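Local structure of thymine dioxygenase (Neurospora crassa, 5C3Q) at residues A[201-204]-A[209-212]; A[21-26]-A[33-38]; A[171-176]-A[307-312]. The protein probably acts as an iron- and 2-oxoglutarate-dependent dioxygenase that hydroxylates the methyl group of thymine. All blocks are in the same frame, centred on the assembly; numbering follows the deposited sequence.

Contact 1. Residues A[201-204]-A[209-212]; sequences SEVF and GQVR
Gln210 NE2 gives two hydrogen bonds, one to Val211 O and one to Pro117 O, while the chain that carries it packs on Phe204. The bond from NE2 to Val211 O is 3.3 Å long, with an angle of 152° at the hydrogen. The donor comes in tilted from the carbonyl plane. At the other end of the amide, Gln210 OE1 is hydrogen-bonded to Asn207 ND2. These partners at both ends fix the rotation of the group.

Phe204 does most of the touching from the other side. Its CD2 lies 3.3 Å from Gln210 O, which sits at the ring edge, in plane. Gln210 CG comes from above the ring plane, 3.6 Å from CD2 of Phe204. It gets there because CG stands anti to its own backbone N (chi1 176°), and the chain then bends at chi2. The ring and amide planes are 81° apart, so the two groups do not stack. Further along the ring edge, CE2 is 4.1 Å from Val211 CA, and CZ is 4.5 Å from Arg212 CG. Val203 adds a smaller contact, its CG1 lying 3.9 Å from Gln210 OE1.

The contact folds the loop before strand 213-216 back on helix 203-206. That strand belongs to the double-stranded beta-helix fold and ends at the metal ligand His216. The loop leads to Arg212, whose NH2 is hydrogen-bonded to Pro197 O and Pro286 O. The Arg212 side chain is about 7 Å from the bound 2-oxoglutarate and about 4 Å from the side chains of Tyr196 and Arg288, both of which bind it. No hydrogen bond joins the two segments. The chemistry implies van der Waals packing, perhaps helped by the weakly positive ring edge facing Gln210 O across the contact.

Contact 2. Residues A[21-26]-A[33-38]; sequences SKFLEG and ETAKAI
A short helix turns into a long one in the N-terminal region shared with non-haem dioxygenases, and Phe23 and Thr34 join the two. Helix 21-25 follows strand 13-19, and the chain turns at once into helix 28-44. The two axes come within 8.9 Å. Their directions differ by 136°, so the helices run roughly antiparallel but splayed.

Thr34 lies at the centre, where the backbones come nearest. Its methyl CG2 stands anti to its own backbone N, which turns it onto the start of Phe23. There it is 3.8 Å from Phe23 N and 3.8 Å from Phe23 CB. The hydroxyl of Thr34 takes the other branch. OG1 is hydrogen-bonded to Leu30 O, one turn earlier in its own helix, so this polar atom is satisfied although buried. The same OG1 rests 3.6 Å from Lys22 CB. A glycine here would remove both branches, and this is likely to open a gap beside Phe23 CB and leave Leu30 O without its hydroxyl partner.

Lys22 contributes only the base of its chain. Beyond CG it runs extended and away from helix 28-44. Its NZ stays 6.9 Å from Glu33 OE2, too far for a salt bridge.

Phe23 and Ile38 both lean on Ala168 of helix 147-173, while Thr34 and Ile38 reach Ile18 of strand 13-19. Helix 28-44 thus packs on both that strand and the long helix, and Phe23 of helix 21-25 joins it on the long helix. Between the two helices the packing is largely apolar and lacks hydrogen bonds. The Phe23 ring swings towards helix 28-44 because CG is anti to the backbone N (chi1 173°), and this brings CD1 and CE1 each to 4.0 Å from Ala35 CB, which meets the ring obliquely.

Contact 3. Residues A[171-176]-A[307-312]; sequences VGMGID and PGTYAA
Ile175 and Met173 meet the loop at Pro307 and Thr309 through van der Waals contacts alone. The closest is between a methyl and a carbonyl: Ile175 CG2 lies 3.5 Å from Pro307 O. In Ile175, CG1 sits between the backbone N and the carbonyl carbon (chi1 65°), and CG2 is anti to the carbonyl carbon. This sends the methyl branch to the loop. The second contact is methyl to methyl. Met173 is extended beyond CG, and its CE reaches to 4.3 Å from Thr309 CG2. Met173 also leans on Leu39 of helix 28-44.

Backbone shape sets up both sides. Helix 147-173 ends in a Schellman motif. Gly174 has positive phi (79°), with two bonds back into the last turn, and its N is 3.1 Å from Val171 O. The turn sends Ile175 out of the helix, on the side facing the loop. Gly308 also has positive phi (90°). A side chain there would press on the carbonyl of Pro307 and also come close to Ile175 CG2.

Polar bonds serve the loop separately. Thr309 OG1 is hydrogen-bonded to Ile306 O, which leaves its CG2 as the group that meets Met173. Glu315 takes the backbone N atoms of Ala311 and Ala312.

The contact lays the loop between strands 302-303 and 321-322 beside the C-terminal end of the long helix. It is shallow, burying 129 Å² in all, and lies away from the active site. Several of its residues also touch a crystal neighbour. Without hydrogen bonds or salt bridges across it, the chemistry implies a light surface contact, and the loop probably owes its shape mostly to its own bonds.

From the N terminus, contact 2 closes first, a short loop of six residues that pairs helix 21-25 with helix 28-44. Contact 3 opens later, at the end of helix 147-173, and closes only at 307-312, beyond the metal ligands His216, Asp218 and His273. Contact 1 opens and closes within that span, turning the chain from helix 203-206 towards strand 213-216. No two contacts cross. Contacts 2 and 3 touch: Ala35 CB is 3.6 Å from Val171 CG1, which joins helix 28-44 to the long helix, while contact 3 adds the late loop to the same side of the chain. Contact 1 is on the opposite side, its centre 40 Å from that of contact 2.

Contact 1. Residues A[201-204]-A[209-212]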
loop_
_atom_site.group_PDB
_atom_site.type_symbol
_atom_site.label_atom_id
_atom_site.label_comp_id
_atom_site.label_asym_id
_atom_site.label_seq_id
_atom_site.Cartn_x
_atom_site.Cartn_y
_atom_site.Cartn_z
ATOM N N SER A 201 -25.544 -1.997 -1.290
ATOM C CA SER A 201 -25.321 -0.615 -1.712
ATOM C C SER A 201 -26.119 0.386 -0.866
ATOM O O SER A 201 -25.694 1.530 -0.699
ATOM C CB SER A 201 -25.649 -0.440 -3.196
ATOM O OG SER A 201 -26.967 -0.870 -3.481
ATOM N N GLU A 202 -27.265 -0.044 -0.331
ATOM C CA GLU A 202 -28.103 0.831 0.498
ATOM C C GLU A 202 -27.410 1.257 1.798
ATOM O O GLU A 202 -27.706 2.323 2.333
ATOM C CB GLU A 202 -29.462 0.177 0.806
ATOM C CG GLU A 202 -29.411 -1.000 1.775
ATOM C CD GLU A 202 -30.771 -1.649 2.004
ATOM O OE1 GLU A 202 -30.804 -2.800 2.486
ATOM O OE2 GLU A 202 -31.805 -1.014 1.708
ATOM N N VAL A 203 -26.491 0.428 2.296
ATOM C CA VAL A 203 -25.688 0.771 3.478
ATOM C C VAL A 203 -25.006 2.126 3.297
ATOM O O VAL A 203 -24.937 2.922 4.235
ATOM C CB VAL A 203 -24.617 -0.303 3.784
ATOM C CG1 VAL A 203 -23.663 0.163 4.880
ATOM C CG2 VAL A 203 -25.278 -1.612 4.194
ATOM N N PHE A 204 -24.520 2.381 2.084
ATOM C CA PHE A 204 -23.848 3.640 1.755
ATOM C C PHE A 204 -24.800 4.847 1.701
ATOM O O PHE A 204 -24.351 5.990 1.767
ATOM C CB PHE A 204 -23.082 3.496 0.434
ATOM C CG PHE A 204 -21.940 2.517 0.505
ATOM C CD1 PHE A 204 -22.140 1.167 0.245
ATOM C CD2 PHE A 204 -20.664 2.944 0.845
ATOM C CE1 PHE A 204 -21.089 0.265 0.318
ATOM C CE2 PHE A 204 -19.610 2.047 0.923
ATOM C CZ PHE A 204 -19.822 0.706 0.660
ATOM N N GLY A 209 -21.386 9.194 3.858
ATOM C CA GLY A 209 -19.965 9.310 4.187
ATOM C C GLY A 209 -19.276 7.963 4.370
ATOM O O GLY A 209 -18.056 7.902 4.524
ATOM N N GLN A 210 -20.059 6.888 4.349
ATOM C CA GLN A 210 -19.555 5.517 4.479
ATOM C C GLN A 210 -18.594 5.150 3.349
ATOM O O GLN A 210 -18.918 5.341 2.185
ATOM C CB GLN A 210 -20.744 4.547 4.447
ATOM C CG GLN A 210 -20.396 3.071 4.472
ATOM C CD GLN A 210 -20.056 2.597 5.864
ATOM O OE1 GLN A 210 -20.950 2.330 6.674
ATOM N NE2 GLN A 210 -18.764 2.487 6.156
ATOM N N VAL A 211 -17.425 4.612 3.691
ATOM C CA VAL A 211 -16.494 4.090 2.676
ATOM C C VAL A 211 -15.951 2.712 3.054
ATOM O O VAL A 211 -16.221 2.200 4.143
ATOM C CB VAL A 211 -15.326 5.064 2.398
ATOM C CG1 VAL A 211 -15.855 6.372 1.831
ATOM C CG2 VAL A 211 -14.496 5.321 3.651
ATOM N N ARG A 212 -15.211 2.103 2.130
ATOM C CA ARG A 212 -14.538 0.836 2.393
ATOM C C ARG A 212 -13.163 1.080 3.022
ATOM O O ARG A 212 -12.768 0.363 3.939
ATOM C CB ARG A 212 -14.443 -0.010 1.114
ATOM C CG ARG A 212 -15.645 -0.926 0.932
ATOM C CD ARG A 212 -15.574 -1.765 -0.337
ATOM N NE ARG A 212 -16.398 -2.970 -0.226
ATOM C CZ ARG A 212 -16.716 -3.783 -1.231
ATOM N NH1 ARG A 212 -16.298 -3.544 -2.471
ATOM N NH2 ARG A 212 -17.465 -4.853 -0.990
#

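Contact 2. Residues A[21-26]-A[33-38]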
loop_
_atom_site.group_PDB
_atom_site.type_symbol
_atom_site.label_atom_id
_atom_site.label_comp_id
_atom_site.label_asym_id
_atom_site.label_seq_id
_atom_site.Cartn_x
_atom_site.Cartn_y
_atom_site.Cartn_z
ATOM N N SER A 21 9.284 -5.964 -16.941
ATOM C CA SER A 21 10.256 -6.893 -17.512
ATOM C C SER A 21 11.256 -6.164 -18.418
ATOM O O SER A 21 12.392 -6.604 -18.578
ATOM C CB SER A 21 9.553 -8.019 -18.283
ATOM O OG SER A 21 9.064 -7.572 -19.536
ATOM N N LYS A 22 10.833 -5.045 -18.999
ATOM C CA LYS A 22 11.717 -4.236 -19.839
ATOM C C LYS A 22 12.808 -3.503 -19.038
ATOM O O LYS A 22 13.880 -3.225 -19.577
ATOM C CB LYS A 22 10.894 -3.271 -20.699
ATOM C CG LYS A 22 10.014 -4.016 -21.699
ATOM C CD LYS A 22 9.214 -3.094 -22.605
ATOM C CE LYS A 22 8.602 -3.884 -23.757
ATOM N NZ LYS A 22 7.821 -3.032 -24.694
ATOM N N PHE A 23 12.552 -3.203 -17.763
ATOM C CA PHE A 23 13.615 -2.694 -16.883
ATOM C C PHE A 23 14.570 -3.820 -16.480
ATOM O O PHE A 23 15.784 -3.632 -16.452
ATOM C CB PHE A 23 13.055 -2.022 -15.624
ATOM C CG PHE A 23 14.118 -1.637 -14.628
ATOM C CD1 PHE A 23 14.970 -0.571 -14.881
ATOM C CD2 PHE A 23 14.294 -2.363 -13.455
ATOM C CE1 PHE A 23 15.966 -0.223 -13.980
ATOM C CE2 PHE A 23 15.283 -2.018 -12.544
ATOM C CZ PHE A 23 16.122 -0.947 -12.806
ATOM N N LEU A 24 14.017 -4.989 -16.170
ATOM C CA LEU A 24 14.821 -6.110 -15.689
ATOM C C LEU A 24 15.609 -6.826 -16.791
ATOM O O LEU A 24 16.743 -7.237 -16.557
ATOM C CB LEU A 24 13.940 -7.118 -14.945
ATOM C CG LEU A 24 13.303 -6.631 -13.640
ATOM C CD1 LEU A 24 12.439 -7.733 -13.050
ATOM C CD2 LEU A 24 14.351 -6.183 -12.627
ATOM N N GLU A 25 15.016 -6.967 -17.977
ATOM C CA GLU A 25 15.604 -7.782 -19.055
ATOM C C GLU A 25 16.004 -7.026 -20.327
ATOM O O GLU A 25 16.648 -7.603 -21.199
ATOM C CB GLU A 25 14.634 -8.902 -19.438
ATOM C CG GLU A 25 14.461 -9.969 -18.368
ATOM C CD GLU A 25 13.242 -10.837 -18.611
ATOM O OE1 GLU A 25 13.402 -12.061 -18.792
ATOM O OE2 GLU A 25 12.120 -10.292 -18.634
ATOM N N GLY A 26 15.626 -5.757 -20.448
ATOM C CA GLY A 26 15.893 -4.993 -21.671
ATOM C C GLY A 26 17.356 -4.636 -21.859
ATOM O O GLY A 26 18.130 -4.669 -20.905
ATOM N N GLU A 33 15.083 3.890 -20.558
ATOM C CA GLU A 33 13.778 4.426 -20.960
ATOM C C GLU A 33 12.695 4.013 -19.962
ATOM O O GLU A 33 11.861 4.823 -19.561
ATOM C CB GLU A 33 13.391 3.944 -22.363
ATOM C CG GLU A 33 12.069 4.513 -22.870
ATOM C CD GLU A 33 11.660 3.966 -24.230
ATOM O OE1 GLU A 33 11.344 4.780 -25.124
ATOM O OE2 GLU A 33 11.654 2.725 -24.412
ATOM N N THR A 34 12.715 2.745 -19.572
ATOM C CA THR A 34 11.714 2.204 -18.662
ATOM C C THR A 34 11.865 2.801 -17.257
ATOM O O THR A 34 10.877 3.158 -16.620
ATOM C CB THR A 34 11.800 0.665 -18.610
ATOM O OG1 THR A 34 11.699 0.141 -19.940
ATOM C CG2 THR A 34 10.681 0.085 -17.771
ATOM N N ALA A 35 13.103 2.908 -16.785
ATOM C CA ALA A 35 13.386 3.495 -15.479
ATOM C C ALA A 35 12.917 4.949 -15.413
ATOM O O ALA A 35 12.309 5.367 -14.426
ATOM C CB ALA A 35 14.870 3.401 -15.167
ATOM N N LYS A 36 13.198 5.712 -16.470
ATOM C CA LYS A 36 12.743 7.101 -16.567
ATOM C C LYS A 36 11.221 7.220 -16.564
ATOM O O LYS A 36 10.677 8.167 -15.990
ATOM C CB LYS A 36 13.313 7.779 -17.820
ATOM C CG LYS A 36 14.793 8.112 -17.722
ATOM C CD LYS A 36 15.325 8.659 -19.036
ATOM C CE LYS A 36 16.760 9.134 -18.897
ATOM N NZ LYS A 36 17.267 9.729 -20.161
ATOM N N ALA A 37 10.539 6.272 -17.209
ATOM C CA ALA A 37 9.072 6.262 -17.243
ATOM C C ALA A 37 8.494 5.994 -15.852
ATOM O O ALA A 37 7.523 6.631 -15.441
ATOM C CB ALA A 37 8.565 5.222 -18.233
ATOM N N ILE A 38 9.100 5.044 -15.143
ATOM C CA ILE A 38 8.728 4.739 -13.763
ATOM C C ILE A 38 8.908 5.979 -12.886
ATOM O O ILE A 38 7.986 6.383 -12.184
ATOM C CB ILE A 38 9.550 3.551 -13.212
ATOM C CG1 ILE A 38 9.104 2.250 -13.894
ATOM C CG2 ILE A 38 9.406 3.432 -11.701
ATOM C CD1 ILE A 38 10.060 1.085 -13.716
#

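Contact 3. Residues A[171-176]-A[307-312]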
loop_
_atom_site.group_PDB
_atom_site.type_symbol
_atom_site.label_atom_id
_atom_site.label_comp_id
_atom_site.label_asym_id
_atom_site.label_seq_id
_atom_site.Cartn_x
_atom_site.Cartn_y
_atom_site.Cartn_z
ATOM N N VAL A 171 18.086 4.484 -11.221
ATOM C CA VAL A 171 18.517 4.542 -12.615
ATOM C C VAL A 171 17.830 5.714 -13.317
ATOM O O VAL A 171 18.460 6.434 -14.083
ATOM C CB VAL A 171 18.249 3.208 -13.355
ATOM C CG1 VAL A 171 18.493 3.349 -14.853
ATOM C CG2 VAL A 171 19.139 2.108 -12.788
ATOM N N GLY A 172 16.547 5.918 -13.032
ATOM C CA GLY A 172 15.805 7.042 -13.601
ATOM C C GLY A 172 16.371 8.387 -13.174
ATOM O O GLY A 172 16.406 9.331 -13.959
ATOM N N MET A 173 16.813 8.460 -11.918
ATOM C CA MET A 173 17.429 9.668 -11.359
ATOM C C MET A 173 18.843 9.911 -11.882
ATOM O O MET A 173 19.364 11.019 -11.758
ATOM C CB MET A 173 17.493 9.575 -9.827
ATOM C CG MET A 173 16.177 9.832 -9.112
ATOM S SD MET A 173 16.355 9.558 -7.336
ATOM C CE MET A 173 14.734 10.032 -6.741
ATOM N N GLY A 174 19.474 8.878 -12.433
ATOM C CA GLY A 174 20.851 8.986 -12.909
ATOM C C GLY A 174 21.880 8.899 -11.792
ATOM O O GLY A 174 23.025 9.310 -11.966
ATOM N N ILE A 175 21.479 8.365 -10.642
ATOM C CA ILE A 175 22.413 8.131 -9.542
ATOM C C ILE A 175 22.852 6.672 -9.602
ATOM O O ILE A 175 22.400 5.924 -10.468
ATOM C CB ILE A 175 21.797 8.483 -8.163
ATOM C CG1 ILE A 175 20.617 7.560 -7.814
ATOM C CG2 ILE A 175 21.366 9.943 -8.151
ATOM C CD1 ILE A 175 20.022 7.805 -6.441
ATOM N N ASP A 176 23.738 6.269 -8.695
ATOM C CA ASP A 176 24.196 4.885 -8.655
ATOM C C ASP A 176 22.975 3.960 -8.622
ATOM O O ASP A 176 22.076 4.140 -7.793
ATOM C CB ASP A 176 25.093 4.647 -7.438
ATOM C CG ASP A 176 25.834 3.327 -7.510
ATOM O OD1 ASP A 176 25.200 2.267 -7.312
ATOM O OD2 ASP A 176 27.060 3.351 -7.765
ATOM N N PRO A 307 20.656 12.553 -3.274
ATOM C CA PRO A 307 21.451 13.381 -4.186
ATOM C C PRO A 307 20.788 13.564 -5.552
ATOM O O PRO A 307 20.245 12.610 -6.114
ATOM C CB PRO A 307 22.776 12.612 -4.322
ATOM C CG PRO A 307 22.524 11.257 -3.755
ATOM C CD PRO A 307 21.431 11.419 -2.748
ATOM N N GLY A 308 20.823 14.793 -6.061
ATOM C CA GLY A 308 20.219 15.125 -7.343
ATOM C C GLY A 308 18.773 15.579 -7.272
ATOM O O GLY A 308 18.160 15.818 -8.310
ATOM N N THR A 309 18.222 15.701 -6.061
ATOM C CA THR A 309 16.851 16.190 -5.864
ATOM C C THR A 309 16.806 17.661 -5.431
ATOM O O THR A 309 15.741 18.190 -5.114
ATOM C CB THR A 309 16.095 15.343 -4.822
ATOM O OG1 THR A 309 16.794 15.370 -3.575
ATOM C CG2 THR A 309 15.952 13.905 -5.298
ATOM N N TYR A 310 17.966 18.311 -5.420
ATOM C CA TYR A 310 18.079 19.723 -5.075
ATOM C C TYR A 310 19.419 20.250 -5.592
ATOM O O TYR A 310 20.377 19.489 -5.704
ATOM C CB TYR A 310 18.016 19.905 -3.556
ATOM C CG TYR A 310 19.147 19.215 -2.836
ATOM C CD1 TYR A 310 19.088 17.852 -2.564
ATOM C CD2 TYR A 310 20.291 19.913 -2.455
ATOM C CE1 TYR A 310 20.129 17.204 -1.924
ATOM C CE2 TYR A 310 21.339 19.272 -1.813
ATOM C CZ TYR A 310 21.250 17.917 -1.550
ATOM O OH TYR A 310 22.275 17.260 -0.911
ATOM N N ALA A 311 19.479 21.542 -5.900
ATOM C CA ALA A 311 20.732 22.179 -6.320
ATOM C C ALA A 311 21.416 22.832 -5.119
ATOM O O ALA A 311 22.427 22.327 -4.624
ATOM C CB ALA A 311 20.481 23.196 -7.428
ATOM N N ALA A 312 20.865 23.944 -4.645
ATOM C CA ALA A 312 21.382 24.616 -3.457
ATOM C C ALA A 312 20.801 23.969 -2.206
ATOM O O ALA A 312 19.682 23.454 -2.225
ATOM C CB ALA A 312 21.045 26.100 -3.496
#